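Local coordinates for exopolygalacturonase (Yersinia enterocolitica, PDB 2UVF), which hydrolyses polygalacturonic acid, the acidic backbone of pectin, as an exo-acting family 28 glycoside hydrolase, and holds digalacturonic acid in its pocket, at residues Q39-P44 / F128-Q133; E313-D318 / K323-Q328; V342-F347 / H355-L360; W591-S594 / N598-V601. All blocks are in the same frame, centred on the assembly; numbering follows the deposited sequence.

Contact 1: Q39-P44 / F128-Q133; sequences QQLQVP and FTVKAQ
L41 is the one side chain of 39-44 that bridges to 128-133, and it carries most of the contact. With CG anti to the backbone N (chi1 173°), the chain extends from its own strand and drops its CD2 branch onto the backbone of the other. CD2 lies 3.3 Å from F128 O, a van der Waals contact of a methyl with a carbonyl oxygen. The same methyl touches F128 CB at 3.8 Å and T129 CA at 3.9 Å. Nearer the root of the leucine, L41 CB stands 4.2 Å from V130 CG1, the branch that V130 holds between its backbone N and carbonyl carbon. F128 offers only its first side-chain carbon here, because its CG turns anti to the carbonyl carbon (chi1 -64°) and the ring leads away from 39-44. Within the first segment, Q42 folds back so that NE2 donates to Q40 O at 2.9 Å in a nearly straight bond, with the acceptor close to the amide plane; this bond spans L41, linking the residues before and after it. The contact is a worked example of sandwich packing: strand 39-42 pairs with 53-58, whereas 125-134 pairs with 66-73 and 146-149. The axes of 39-42 and 128-133 approach to 8.0 Å at 136°, inside the fibronectin type III domain, and L55 and I146 also pack on L41.

Contact 2: E313-D318 / K323-Q328; sequences EKAVSD and KNAYGQ
Flat groups play no part where A315 and A325 meet, since the interface consists of methyls; the one aromatic ring of the two segments, Y326, points its end away from 313-318. That ring forms a cation-pi pair with R330, the tyrosine side chain also touches W274 and V301, and its hydroxyl is hydrogen-bonded to the amide nitrogen of N378. The centre of the contact is a pair of alanines: the methyl of A315 lies against the flank of A325, with A315 CB and A325 CB 3.5 Å apart. Because neither residue carries anything beyond CB, the backbones can draw together until the CA atoms of A315 and A325 are only 5.5 Å from each other. V316 closes the contact on one flank. Its CG2 branch reaches A325 CB at 3.8 Å, so the methyl of A325 meets two residues of the first helix. Within 313-318, S317 OG donates to K314 O over 3.0 Å, and the D318 amide nitrogen approaches the same oxygen from the same face of its plane. K314 O therefore accepts from a side chain and from the backbone at once. Close packing of small residues joins two consecutive short helices, linked by a short loop and lying outside the coils of the family 28 beta-helix, with the A325 side chain about 14 Å from bound galacturonate.

Contact 3: V342-F347 / H355-L360; sequences VYLAGF and HGIMNL. With ADA (alpha-D-galactopyranuronic acid), chain C; ADA (alpha-D-galactopyranuronic acid), chain B.
Apolar packing joins the segments through I357, which offers one branch to each of two partners. Its CG2 slides past L344, with I357 CG2 and L344 CD1 3.8 Å apart. Its longer branch runs toward F347 and ends near the plane of that ring, at the edge, with I357 CD1 3.6 Å from CE1 of F347. The phenylalanine reaches this place because its CG sits between the backbone N and the carbonyl carbon (chi1 56°), which turns the ring toward I357. The bond to the sugar is made by H355, two residues before I357. H355 NE2 donates to O6A, a carboxylate oxygen of the chain C galacturonate, at 2.7 Å and 174°. The chain B sugar also comes to the imidazole edge, its O3 lying 3.2 Å from H355 CE1, while M358 SD occupies another part of that edge. ND1 is hydrogen-bonded to N379 O, which, together with the NE2 bond, fixes the rotation of the ring. Strands 342-345 and 357-360 face each other across the inside of the parallel beta-helix, and the chemistry divides accordingly: hydrocarbon fills the interior, while the histidine just before the second strand presents a nearly straight N-H bond to the carboxylate of the bound galacturonate.

Contact 4: W591-S594 / N598-V601; sequences WHFS and NVKV
V601 lays its CG2 methyl over the indole of W591, 4.0 Å from the centroid of the five-membered ring and only 9° off the ring normal, a CH-pi contact on one face. The other methyl serves the rim of the same ring, V601 CG1 lying 4.0 Å from W591 NE1. CG2 is shared: V601 CG2 also reaches CE1 of F593 at 4.0 Å, meeting that ring obliquely. V599 comes to F593 from its own place in the second segment, its CG2 being 4.3 Å from CE2 of the ring. The two aromatic residues stand two apart in the chain and adopt nearly the same conformation, each with CG anti to the carbonyl carbon (chi1 -66° in W591), so both rings project to the side where the valines lie. The second segment is irregular. A cis peptide bond precedes K600, whose side chain starts away from the aromatic segment and whose NZ makes a weak bond to N598 OD1. Both valines have first torsions off the usual staggered positions, so their methyl placement deserves some caution. Around the contact, F582 meets the W591 ring edge-to-face and F577 meets it with the planes inclined, while I569 packs on both aromatic side chains. Strand 593-594 runs parallel to 568-573 as the last strand of the beta-helix, and the segment after it folds back; N598 and V599 both face V606, fitting a G1 beta bulge at this C-terminal end of the solenoid.

Contact 1 belongs to the fibronectin type III domain, contacts 2 and 3 to the family 28 region, and contact 4 to the C-terminal end of the chain. Contacts 1 and 3 are buried, between sheets and inside the beta-helix, their nearest atoms about 5 Å apart. Contact 2 pairs buried alanines with an exposed valine, about 6 Å from contact 3 at the nearest atoms; only contact 3 touches sugar. Contact 4 is partly buried; strands of one solenoid run through contacts 3 and 4. All four interfaces are apolar: aliphatic groups on backbone and each other in contact 1, methyl on methyl in contact 2, aliphatic groups with each other and a ring edge in contact 3, methyl over a ring face in contact 4.

Contact 1: Q39-P44 / F128-Q133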
# COMPACT_ATOMS: atom_id res chain seq x y z
N GLN A 39 -7.69 -16.67 15.83
CA GLN A 39 -7.09 -15.71 16.75
C GLN A 39 -7.34 -14.28 16.32
O GLN A 39 -7.26 -13.95 15.13
CB GLN A 39 -5.59 -15.95 16.91
CG GLN A 39 -5.24 -17.27 17.56
CD GLN A 39 -3.74 -17.53 17.63
OE1 GLN A 39 -2.91 -16.65 17.30
NE2 GLN A 39 -3.37 -18.74 18.05
N GLN A 40 -7.65 -13.44 17.30
CA GLN A 40 -7.66 -11.98 17.19
C GLN A 40 -8.72 -11.38 16.26
O GLN A 40 -8.42 -10.49 15.47
CB GLN A 40 -6.25 -11.45 16.86
CG GLN A 40 -5.19 -11.97 17.81
CD GLN A 40 -3.79 -11.45 17.52
OE1 GLN A 40 -3.61 -10.30 17.11
NE2 GLN A 40 -2.80 -12.30 17.74
N LEU A 41 -9.97 -11.84 16.39
CA LEU A 41 -11.08 -11.16 15.75
C LEU A 41 -11.03 -9.73 16.26
O LEU A 41 -10.74 -9.52 17.44
CB LEU A 41 -12.42 -11.82 16.08
CG LEU A 41 -13.69 -11.10 15.58
CD1 LEU A 41 -13.76 -11.06 14.06
CD2 LEU A 41 -14.97 -11.72 16.15
N GLN A 42 -11.27 -8.76 15.39
CA GLN A 42 -11.18 -7.35 15.78
C GLN A 42 -11.88 -6.46 14.79
O GLN A 42 -12.14 -6.86 13.66
CB GLN A 42 -9.71 -6.93 15.90
CG GLN A 42 -9.00 -6.89 14.56
CD GLN A 42 -7.50 -6.89 14.68
OE1 GLN A 42 -6.87 -5.85 14.53
NE2 GLN A 42 -6.92 -8.06 14.93
N VAL A 43 -12.20 -5.25 15.22
CA VAL A 43 -12.61 -4.19 14.31
C VAL A 43 -11.34 -3.39 14.02
O VAL A 43 -10.68 -2.93 14.96
CB VAL A 43 -13.69 -3.26 14.93
CG1 VAL A 43 -14.20 -2.25 13.90
CG2 VAL A 43 -14.86 -4.08 15.47
N PRO A 44 -10.95 -3.29 12.73
CA PRO A 44 -9.88 -2.37 12.35
C PRO A 44 -10.25 -0.93 12.71
O PRO A 44 -11.44 -0.58 12.72
CB PRO A 44 -9.77 -2.54 10.82
CG PRO A 44 -10.36 -3.90 10.56
CD PRO A 44 -11.46 -4.04 11.57
N PHE A 128 -19.66 -10.72 18.45
CA PHE A 128 -19.20 -11.36 17.22
C PHE A 128 -18.22 -12.51 17.53
O PHE A 128 -17.30 -12.36 18.35
CB PHE A 128 -18.51 -10.35 16.29
CG PHE A 128 -19.41 -9.24 15.76
CD1 PHE A 128 -20.42 -9.52 14.83
CD2 PHE A 128 -19.19 -7.92 16.14
CE1 PHE A 128 -21.24 -8.49 14.33
CE2 PHE A 128 -19.99 -6.89 15.64
CZ PHE A 128 -21.02 -7.17 14.74
N THR A 129 -18.43 -13.66 16.88
CA THR A 129 -17.41 -14.71 16.82
C THR A 129 -17.14 -15.17 15.38
O THR A 129 -17.97 -14.94 14.49
CB THR A 129 -17.71 -15.94 17.73
OG1 THR A 129 -18.98 -16.52 17.38
CG2 THR A 129 -17.69 -15.57 19.21
N VAL A 130 -15.99 -15.81 15.17
CA VAL A 130 -15.58 -16.37 13.87
C VAL A 130 -15.05 -17.81 14.00
O VAL A 130 -14.26 -18.12 14.90
CB VAL A 130 -14.52 -15.43 13.14
CG1 VAL A 130 -13.22 -15.31 13.93
CG2 VAL A 130 -14.25 -15.90 11.72
N LYS A 131 -15.50 -18.69 13.11
CA LYS A 131 -15.01 -20.07 13.03
C LYS A 131 -14.38 -20.34 11.66
O LYS A 131 -14.95 -19.94 10.63
CB LYS A 131 -16.15 -21.09 13.23
CG LYS A 131 -17.00 -20.91 14.46
CD LYS A 131 -17.88 -22.13 14.66
CE LYS A 131 -18.80 -21.98 15.87
NZ LYS A 131 -19.23 -23.30 16.44
N ALA A 132 -13.23 -21.01 11.67
CA ALA A 132 -12.65 -21.62 10.47
C ALA A 132 -13.56 -22.72 9.93
O ALA A 132 -14.08 -23.55 10.69
CB ALA A 132 -11.28 -22.19 10.76
N GLN A 133 -13.75 -22.72 8.62
CA GLN A 133 -14.49 -23.77 7.94
C GLN A 133 -13.48 -24.63 7.19
O GLN A 133 -12.59 -24.11 6.51
CB GLN A 133 -15.52 -23.17 6.98
CG GLN A 133 -16.57 -24.17 6.47
CD GLN A 133 -17.31 -23.65 5.26
OE1 GLN A 133 -18.37 -23.04 5.39
NE2 GLN A 133 -16.76 -23.88 4.08

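Contact 2: E313-D318 / K323-Q328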
# COMPACT_ATOMS: atom_id res chain seq x y z
N GLU A 313 7.16 23.56 -14.64
CA GLU A 313 7.42 24.84 -15.31
C GLU A 313 7.48 26.04 -14.32
O GLU A 313 8.35 26.89 -14.43
CB GLU A 313 6.41 25.07 -16.44
CG GLU A 313 6.52 23.97 -17.54
CD GLU A 313 5.60 24.19 -18.74
OE1 GLU A 313 4.68 25.04 -18.65
OE2 GLU A 313 5.81 23.50 -19.77
N LYS A 314 6.58 26.08 -13.35
CA LYS A 314 6.59 27.12 -12.33
C LYS A 314 7.83 27.07 -11.43
O LYS A 314 8.45 28.09 -11.16
CB LYS A 314 5.30 27.09 -11.50
CG LYS A 314 5.35 27.98 -10.27
CD LYS A 314 3.98 28.45 -9.82
CE LYS A 314 4.11 29.72 -8.98
NZ LYS A 314 4.52 30.91 -9.83
N ALA A 315 8.19 25.87 -10.98
CA ALA A 315 9.37 25.65 -10.14
C ALA A 315 10.68 26.09 -10.82
O ALA A 315 11.55 26.67 -10.17
CB ALA A 315 9.46 24.19 -9.74
N VAL A 316 10.80 25.79 -12.12
CA VAL A 316 11.98 26.12 -12.93
C VAL A 316 12.18 27.65 -13.18
O VAL A 316 13.31 28.16 -13.16
CB VAL A 316 11.97 25.30 -14.26
CG1 VAL A 316 12.92 25.87 -15.32
CG2 VAL A 316 12.34 23.83 -13.99
N SER A 317 11.08 28.37 -13.40
CA SER A 317 11.13 29.81 -13.60
C SER A 317 11.47 30.53 -12.30
O SER A 317 12.02 31.63 -12.32
CB SER A 317 9.83 30.34 -14.21
OG SER A 317 8.73 30.05 -13.38
N ASP A 318 11.18 29.85 -11.19
CA ASP A 318 11.50 30.30 -9.83
C ASP A 318 12.92 29.96 -9.38
O ASP A 318 13.33 30.36 -8.29
CB ASP A 318 10.52 29.68 -8.83
CG ASP A 318 9.13 30.21 -8.98
OD1 ASP A 318 8.88 31.01 -9.91
OD2 ASP A 318 8.28 29.81 -8.16
N LYS A 323 15.80 18.68 -12.55
CA LYS A 323 15.90 17.50 -11.68
C LYS A 323 15.11 17.68 -10.37
O LYS A 323 14.24 16.87 -10.05
CB LYS A 323 17.35 17.07 -11.41
CG LYS A 323 17.47 16.08 -10.23
CD LYS A 323 18.85 15.42 -10.10
CE LYS A 323 19.07 14.86 -8.68
NZ LYS A 323 19.25 15.95 -7.65
N ASN A 324 15.41 18.76 -9.64
CA ASN A 324 14.74 19.07 -8.38
C ASN A 324 13.28 19.50 -8.52
O ASN A 324 12.48 19.25 -7.62
CB ASN A 324 15.51 20.15 -7.58
CG ASN A 324 16.72 19.59 -6.84
OD1 ASN A 324 17.81 20.16 -6.90
ND2 ASN A 324 16.53 18.46 -6.15
N ALA A 325 12.95 20.17 -9.62
CA ALA A 325 11.60 20.65 -9.84
C ALA A 325 10.66 19.45 -10.09
O ALA A 325 9.58 19.37 -9.51
CB ALA A 325 11.56 21.63 -11.01
N TYR A 326 11.11 18.52 -10.92
CA TYR A 326 10.41 17.26 -11.16
C TYR A 326 10.34 16.35 -9.92
O TYR A 326 9.27 15.76 -9.63
CB TYR A 326 11.06 16.55 -12.35
CG TYR A 326 10.25 15.40 -12.91
CD1 TYR A 326 9.14 15.64 -13.74
CD2 TYR A 326 10.60 14.07 -12.61
CE1 TYR A 326 8.38 14.56 -14.26
CE2 TYR A 326 9.85 13.00 -13.11
CZ TYR A 326 8.75 13.25 -13.93
OH TYR A 326 8.05 12.19 -14.42
N GLY A 327 11.45 16.24 -9.19
CA GLY A 327 11.54 15.36 -8.02
C GLY A 327 10.83 15.82 -6.75
O GLY A 327 10.50 14.98 -5.88
N GLN A 328 10.59 17.12 -6.62
CA GLN A 328 10.08 17.67 -5.36
C GLN A 328 8.80 18.48 -5.44
O GLN A 328 8.07 18.60 -4.46
CB GLN A 328 11.18 18.49 -4.64
CG GLN A 328 12.53 17.79 -4.45
CD GLN A 328 12.43 16.47 -3.67
OE1 GLN A 328 13.21 15.57 -3.89
NE2 GLN A 328 11.48 16.37 -2.77

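Contact 3: V342-F347 / H355-L360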
# COMPACT_ATOMS: atom_id res chain seq x y z
N VAL A 342 -6.54 6.64 11.38
CA VAL A 342 -7.02 6.95 10.02
C VAL A 342 -7.85 5.80 9.44
O VAL A 342 -7.58 4.63 9.71
CB VAL A 342 -5.87 7.27 9.06
CG1 VAL A 342 -6.42 7.74 7.71
CG2 VAL A 342 -4.98 8.33 9.65
N TYR A 343 -8.87 6.12 8.66
CA TYR A 343 -9.64 5.11 7.95
C TYR A 343 -9.96 5.58 6.55
O TYR A 343 -10.79 6.47 6.36
CB TYR A 343 -10.93 4.72 8.71
CG TYR A 343 -11.78 3.60 8.05
CD1 TYR A 343 -11.38 2.27 8.09
CD2 TYR A 343 -13.01 3.89 7.46
CE1 TYR A 343 -12.16 1.24 7.51
CE2 TYR A 343 -13.81 2.88 6.89
CZ TYR A 343 -13.38 1.56 6.92
OH TYR A 343 -14.16 0.55 6.35
N LEU A 344 -9.31 4.92 5.58
CA LEU A 344 -9.55 5.13 4.14
C LEU A 344 -10.35 3.95 3.60
O LEU A 344 -10.05 2.81 3.93
CB LEU A 344 -8.19 5.27 3.42
CG LEU A 344 -7.18 6.19 4.14
CD1 LEU A 344 -5.77 6.10 3.52
CD2 LEU A 344 -7.67 7.67 4.23
N ALA A 345 -11.41 4.21 2.83
CA ALA A 345 -12.27 3.13 2.37
C ALA A 345 -13.05 3.44 1.09
O ALA A 345 -13.49 4.56 0.89
CB ALA A 345 -13.25 2.74 3.47
N GLY A 346 -13.20 2.42 0.23
CA GLY A 346 -14.07 2.48 -0.96
C GLY A 346 -13.65 3.31 -2.16
O GLY A 346 -14.09 3.04 -3.31
N PHE A 347 -12.83 4.33 -1.93
CA PHE A 347 -12.59 5.31 -2.98
C PHE A 347 -11.62 4.84 -4.03
O PHE A 347 -10.80 3.96 -3.78
CB PHE A 347 -12.26 6.74 -2.45
CG PHE A 347 -11.08 6.82 -1.51
CD1 PHE A 347 -9.77 6.94 -2.00
CD2 PHE A 347 -11.28 6.88 -0.13
CE1 PHE A 347 -8.69 7.06 -1.13
CE2 PHE A 347 -10.19 7.00 0.75
CZ PHE A 347 -8.89 7.10 0.24
N HIS A 355 2.91 11.31 -6.02
CA HIS A 355 2.57 10.06 -5.33
C HIS A 355 1.06 9.94 -5.16
O HIS A 355 0.33 10.92 -5.33
CB HIS A 355 3.19 9.97 -3.91
CG HIS A 355 4.69 10.07 -3.86
ND1 HIS A 355 5.53 9.46 -4.77
CD2 HIS A 355 5.51 10.67 -2.96
CE1 HIS A 355 6.79 9.69 -4.45
NE2 HIS A 355 6.80 10.41 -3.34
N GLY A 356 0.60 8.75 -4.78
CA GLY A 356 -0.82 8.48 -4.51
C GLY A 356 -1.15 8.88 -3.09
O GLY A 356 -1.20 10.07 -2.76
N ILE A 357 -1.32 7.88 -2.22
CA ILE A 357 -1.64 8.11 -0.80
C ILE A 357 -0.41 8.04 0.12
O ILE A 357 0.31 7.04 0.14
CB ILE A 357 -2.78 7.16 -0.33
CG1 ILE A 357 -4.07 7.52 -1.08
CG2 ILE A 357 -3.00 7.25 1.20
CD1 ILE A 357 -5.13 6.51 -1.02
N MET A 358 -0.17 9.12 0.87
CA MET A 358 0.97 9.21 1.78
C MET A 358 0.50 9.29 3.23
O MET A 358 -0.39 10.08 3.55
CB MET A 358 1.83 10.44 1.49
CG MET A 358 2.50 10.48 0.13
SD MET A 358 3.32 12.07 -0.12
CE MET A 358 4.68 11.92 1.06
N ASN A 359 1.11 8.47 4.08
CA ASN A 359 0.91 8.49 5.52
C ASN A 359 2.26 8.75 6.12
O ASN A 359 3.20 7.97 5.93
CB ASN A 359 0.40 7.15 6.03
CG ASN A 359 -0.96 6.83 5.52
OD1 ASN A 359 -1.96 7.15 6.16
ND2 ASN A 359 -1.01 6.23 4.33
N LEU A 360 2.37 9.87 6.82
CA LEU A 360 3.63 10.28 7.42
C LEU A 360 3.44 10.40 8.93
O LEU A 360 2.60 11.18 9.39
CB LEU A 360 4.15 11.59 6.79
CG LEU A 360 4.54 11.60 5.29
CD1 LEU A 360 5.03 12.96 4.92
CD2 LEU A 360 5.57 10.52 4.88
C1 ADA C . 11.26 7.07 -1.93
C2 ADA C . 10.44 6.40 -0.80
C3 ADA C . 8.98 6.89 -0.94
C4 ADA C . 8.92 8.44 -0.83
C5 ADA C . 9.81 9.08 -1.92
C6 ADA C . 9.93 10.63 -1.97
O2 ADA C . 10.54 4.97 -0.86
O3 ADA C . 8.14 6.25 0.02
O4 ADA C . 9.33 8.89 0.47
O5 ADA C . 11.17 8.53 -1.87
O6B ADA C . 11.09 11.09 -2.06
O6A ADA C . 8.88 11.32 -1.94
C1 ADA B . 10.07 5.04 -6.19
C2 ADA B . 9.36 6.22 -5.50
C3 ADA B . 10.37 7.39 -5.44
C4 ADA B . 11.41 7.00 -4.38
C5 ADA B . 12.12 5.74 -4.91
C6 ADA B . 13.14 5.20 -3.88
O1 ADA B . 10.60 5.38 -7.51
O2 ADA B . 8.14 6.57 -6.11
O3 ADA B . 9.75 8.68 -5.22
O4 ADA B . 10.69 6.61 -3.18
O5 ADA B . 11.16 4.66 -5.29
O6B ADA B . 12.72 4.44 -2.97
O6A ADA B . 14.34 5.56 -4.01

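Contact 4: W591-S594 / N598-V601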
# COMPACT_ATOMS: atom_id res chain seq x y z
N TRP A 591 19.92 -22.93 -8.54
CA TRP A 591 20.70 -22.36 -7.44
C TRP A 591 22.09 -21.82 -7.79
O TRP A 591 22.95 -22.55 -8.29
CB TRP A 591 20.81 -23.38 -6.32
CG TRP A 591 19.47 -23.68 -5.69
CD1 TRP A 591 18.79 -24.87 -5.73
CD2 TRP A 591 18.66 -22.78 -4.94
NE1 TRP A 591 17.61 -24.76 -5.04
CE2 TRP A 591 17.50 -23.48 -4.55
CE3 TRP A 591 18.79 -21.43 -4.56
CZ2 TRP A 591 16.48 -22.89 -3.80
CZ3 TRP A 591 17.77 -20.85 -3.81
CH2 TRP A 591 16.64 -21.58 -3.44
N HIS A 592 22.31 -20.53 -7.51
CA HIS A 592 23.58 -19.84 -7.77
C HIS A 592 24.03 -19.03 -6.56
O HIS A 592 23.45 -17.98 -6.25
CB HIS A 592 23.46 -18.92 -9.00
CG HIS A 592 23.28 -19.66 -10.28
ND1 HIS A 592 22.05 -20.12 -10.72
CD2 HIS A 592 24.17 -20.02 -11.24
CE1 HIS A 592 22.20 -20.73 -11.88
NE2 HIS A 592 23.47 -20.68 -12.22
N PHE A 593 25.08 -19.52 -5.89
CA PHE A 593 25.56 -18.93 -4.63
C PHE A 593 27.02 -18.49 -4.64
O PHE A 593 27.92 -19.32 -4.83
CB PHE A 593 25.40 -19.94 -3.50
CG PHE A 593 23.99 -20.18 -3.09
CD1 PHE A 593 23.37 -21.39 -3.38
CD2 PHE A 593 23.28 -19.21 -2.39
CE1 PHE A 593 22.07 -21.63 -2.98
CE2 PHE A 593 21.98 -19.43 -2.00
CZ PHE A 593 21.37 -20.65 -2.29
N SER A 594 27.27 -17.21 -4.39
CA SER A 594 28.62 -16.74 -4.07
C SER A 594 28.63 -15.89 -2.81
O SER A 594 27.66 -15.16 -2.54
CB SER A 594 29.29 -16.01 -5.25
OG SER A 594 28.73 -14.72 -5.50
N ASN A 598 26.92 -20.22 5.93
CA ASN A 598 25.87 -20.90 6.70
C ASN A 598 24.44 -20.94 6.06
O ASN A 598 23.47 -20.45 6.64
CB ASN A 598 25.87 -20.39 8.16
CG ASN A 598 25.17 -21.33 9.11
OD1 ASN A 598 25.23 -22.55 8.94
ND2 ASN A 598 24.50 -20.77 10.11
N VAL A 599 24.36 -21.56 4.88
CA VAL A 599 23.11 -21.86 4.11
C VAL A 599 23.48 -23.05 3.19
O VAL A 599 24.66 -23.12 2.87
CB VAL A 599 22.65 -20.56 3.30
CG1 VAL A 599 23.82 -19.66 2.89
CG2 VAL A 599 21.79 -20.89 2.08
N LYS A 600 22.63 -24.01 2.73
CA LYS A 600 21.35 -24.62 3.25
C LYS A 600 20.24 -24.03 2.37
O LYS A 600 19.53 -23.13 2.82
CB LYS A 600 21.15 -24.42 4.76
CG LYS A 600 22.16 -25.22 5.59
CD LYS A 600 21.55 -25.79 6.87
CE LYS A 600 22.63 -26.11 7.90
NZ LYS A 600 23.00 -24.90 8.72
N VAL A 601 20.04 -24.51 1.12
CA VAL A 601 19.29 -25.76 0.67
C VAL A 601 19.11 -27.18 1.31
O VAL A 601 19.91 -28.10 1.11
CB VAL A 601 19.51 -25.95 -0.87
CG1 VAL A 601 18.26 -26.50 -1.55
CG2 VAL A 601 19.93 -24.63 -1.52